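Local coordinates for protein lithostathine-1-alpha (Homo sapiens, PDB 1QDD) that might inhibit spontaneous calcium carbonate precipitation and may be associated with regeneration of the pancreas and brain, at residues Y26-D31 against K135-C140. The protein carries 1 engineered substitution. Numbering follows the deposited sequence.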
loop_
_atom_site.group_PDB
_atom_site.type_symbol
_atom_site.label_atom_id
_atom_site.label_comp_id
_atom_site.label_asym_id
_atom_site.label_seq_id
_atom_site.Cartn_x
_atom_site.Cartn_y
_atom_site.Cartn_z
ATOM N N TYR A 26 6.423 -5.369 -5.197
ATOM C CA TYR A 26 5.245 -4.505 -5.198
ATOM C C TYR A 26 4.485 -4.534 -6.517
ATOM O O TYR A 26 5.133 -4.680 -7.565
ATOM C CB TYR A 26 5.728 -3.055 -4.990
ATOM C CG TYR A 26 6.456 -2.696 -3.723
ATOM C CD1 TYR A 26 7.777 -3.116 -3.509
ATOM C CD2 TYR A 26 5.880 -1.900 -2.733
ATOM C CE1 TYR A 26 8.474 -2.801 -2.364
ATOM C CE2 TYR A 26 6.581 -1.573 -1.583
ATOM C CZ TYR A 26 7.867 -2.018 -1.406
ATOM O OH TYR A 26 8.608 -1.711 -0.278
ATOM N N TYR A 27 3.176 -4.303 -6.500
ATOM C CA TYR A 27 2.440 -4.173 -7.758
ATOM C C TYR A 27 1.169 -3.360 -7.552
ATOM O O TYR A 27 0.563 -3.355 -6.483
ATOM C CB TYR A 27 2.076 -5.503 -8.418
ATOM C CG TYR A 27 1.267 -6.455 -7.578
ATOM C CD1 TYR A 27 -0.113 -6.485 -7.651
ATOM C CD2 TYR A 27 1.877 -7.323 -6.680
ATOM C CE1 TYR A 27 -0.867 -7.347 -6.868
ATOM C CE2 TYR A 27 1.149 -8.200 -5.905
ATOM C CZ TYR A 27 -0.221 -8.213 -6.010
ATOM O OH TYR A 27 -0.959 -9.088 -5.233
ATOM N N PHE A 28 0.752 -2.655 -8.601
ATOM C CA PHE A 28 -0.467 -1.866 -8.664
ATOM C C PHE A 28 -1.556 -2.686 -9.361
ATOM O O PHE A 28 -1.306 -3.263 -10.441
ATOM C CB PHE A 28 -0.226 -0.558 -9.424
ATOM C CG PHE A 28 -1.467 0.248 -9.717
ATOM C CD1 PHE A 28 -1.903 0.394 -11.027
ATOM C CD2 PHE A 28 -2.201 0.852 -8.715
ATOM C CE1 PHE A 28 -3.039 1.128 -11.328
ATOM C CE2 PHE A 28 -3.330 1.582 -9.005
ATOM C CZ PHE A 28 -3.758 1.724 -10.311
ATOM N N ASN A 29 -2.717 -2.857 -8.780
ATOM C CA ASN A 29 -3.860 -3.582 -9.338
ATOM C C ASN A 29 -4.988 -2.586 -9.599
ATOM O O ASN A 29 -5.477 -1.942 -8.659
ATOM C CB ASN A 29 -4.293 -4.680 -8.363
ATOM C CG ASN A 29 -5.284 -5.681 -8.900
ATOM O OD1 ASN A 29 -5.433 -6.829 -8.415
ATOM N ND2 ASN A 29 -6.041 -5.305 -9.904
ATOM N N GLU A 30 -5.428 -2.439 -10.849
ATOM C CA GLU A 30 -6.476 -1.493 -11.228
ATOM C C GLU A 30 -7.886 -1.956 -10.955
ATOM O O GLU A 30 -8.865 -1.217 -11.226
ATOM C CB GLU A 30 -6.278 -1.027 -12.686
ATOM C CG GLU A 30 -6.758 0.406 -12.930
ATOM C CD GLU A 30 -6.413 0.901 -14.318
ATOM O OE1 GLU A 30 -6.890 0.290 -15.295
ATOM O OE2 GLU A 30 -5.671 1.896 -14.439
ATOM N N ASP A 31 -8.115 -3.080 -10.319
ATOM C CA ASP A 31 -9.418 -3.549 -9.877
ATOM C C ASP A 31 -9.963 -2.678 -8.751
ATOM O O ASP A 31 -9.216 -2.416 -7.790
ATOM C CB ASP A 31 -9.233 -4.963 -9.338
ATOM C CG ASP A 31 -10.518 -5.657 -8.943
ATOM O OD1 ASP A 31 -11.605 -5.241 -9.376
ATOM O OD2 ASP A 31 -10.390 -6.646 -8.189
ATOM N N LYS A 135 -14.777 1.968 -3.391
ATOM C CA LYS A 135 -14.164 0.967 -4.265
ATOM C C LYS A 135 -13.083 1.582 -5.131
ATOM O O LYS A 135 -13.352 2.367 -6.057
ATOM C CB LYS A 135 -15.242 0.251 -5.105
ATOM C CG LYS A 135 -16.205 -0.546 -4.234
ATOM C CD LYS A 135 -17.466 -0.998 -4.942
ATOM C CE LYS A 135 -18.476 -1.528 -3.928
ATOM N NZ LYS A 135 -19.664 -2.132 -4.583
ATOM N N PHE A 136 -11.824 1.325 -4.780
ATOM C CA PHE A 136 -10.649 1.883 -5.420
ATOM C C PHE A 136 -9.642 0.806 -5.829
ATOM O O PHE A 136 -9.653 -0.333 -5.353
ATOM C CB PHE A 136 -9.922 2.833 -4.436
ATOM C CG PHE A 136 -10.648 4.061 -3.980
ATOM C CD1 PHE A 136 -11.529 4.759 -4.794
ATOM C CD2 PHE A 136 -10.416 4.573 -2.708
ATOM C CE1 PHE A 136 -12.182 5.891 -4.353
ATOM C CE2 PHE A 136 -11.057 5.722 -2.275
ATOM C CZ PHE A 136 -11.941 6.388 -3.095
ATOM N N SER A 137 -8.725 1.195 -6.729
ATOM C CA SER A 137 -7.562 0.385 -7.086
ATOM C C SER A 137 -6.592 0.378 -5.895
ATOM O O SER A 137 -6.818 1.079 -4.888
ATOM C CB SER A 137 -6.901 0.963 -8.323
ATOM O OG SER A 137 -6.600 2.334 -8.101
ATOM N N PHE A 138 -5.525 -0.408 -5.946
ATOM C CA PHE A 138 -4.683 -0.633 -4.762
ATOM C C PHE A 138 -3.294 -1.120 -5.089
ATOM O O PHE A 138 -3.014 -1.615 -6.195
ATOM C CB PHE A 138 -5.389 -1.652 -3.832
ATOM C CG PHE A 138 -5.787 -2.969 -4.426
ATOM C CD1 PHE A 138 -4.993 -4.096 -4.282
ATOM C CD2 PHE A 138 -7.006 -3.111 -5.083
ATOM C CE1 PHE A 138 -5.398 -5.322 -4.767
ATOM C CE2 PHE A 138 -7.402 -4.338 -5.563
ATOM C CZ PHE A 138 -6.610 -5.450 -5.414
ATOM N N VAL A 139 -2.372 -0.986 -4.141
ATOM C CA VAL A 139 -1.002 -1.470 -4.263
ATOM C C VAL A 139 -0.755 -2.537 -3.185
ATOM O O VAL A 139 -1.052 -2.309 -2.011
ATOM C CB VAL A 139 0.055 -0.362 -4.111
ATOM C CG1 VAL A 139 1.487 -0.892 -4.136
ATOM C CG2 VAL A 139 -0.092 0.710 -5.189
ATOM N N CYS A 140 -0.183 -3.674 -3.568
ATOM C CA CYS A 140 0.224 -4.745 -2.666
ATOM C C CYS A 140 1.749 -4.801 -2.497
ATOM O O CYS A 140 2.501 -4.409 -3.376
ATOM C CB CYS A 140 -0.245 -6.126 -3.144
ATOM S SG CYS A 140 -2.006 -6.389 -3.422
#
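Half of a disulfide rides on an aromatic ring here: CB of Cys-140 sits over one face of the Tyr-27 ring, 3.5 Å from CZ and displaced toward the rim, while SG approaches obliquely and comes within 3.4 Å of the Tyr-27 OH. This CH-pi and sulfur-aromatic pairing illustrates how the C-type lectin fold brings an early strand and the last strand of its domain side by side, since 26-31 belongs to strand 24-33 and 136-140 to the antiparallel strand 136-143, itself tied to helix 35-44 by the bond from Cys-140 to Cys-42. Tyr-27 reaches its neighbour because chi1 of 57° sets CG between the backbone N and the carbonyl carbon, tilting the ring toward the neighbouring strand, over CB of Cys-140. The two hydrogen-bonded pairs, Tyr-27 with Cys-140 and Asn-29 with Phe-138, each exchange two backbone bonds; the straightest runs from N of Asn-29 to O of Phe-138, 2.9 Å with 177° at the hydrogen. The second pair repeats the theme with the roles reversed, CB of Asn-29 lying over a face of the Phe-138 ring at 4.0 Å from its centroid. All four side chains stand on the face covered by helix 35-44, where Phe-138 meets Ala-38. On the reverse face Phe-28 and Val-139 form the intervening non-hydrogen-bonded pair, their side chains crossing at about a right angle. CG of Phe-28 lies opposite its own N (chi1 172°), and the ring extends beyond Val-139, whose CG2 meets its edge 4.1 Å from CD2, to Ser-137. The neighbouring parallel strand 75-78 contributes Val-76, which touches Phe-28 and Ser-137. OG of Ser-137 is hydrogen-bonded to Asp-73, and the same oxygen lies near the plane of the Phe-28 ring, at its edge, 3.5 Å from CE2.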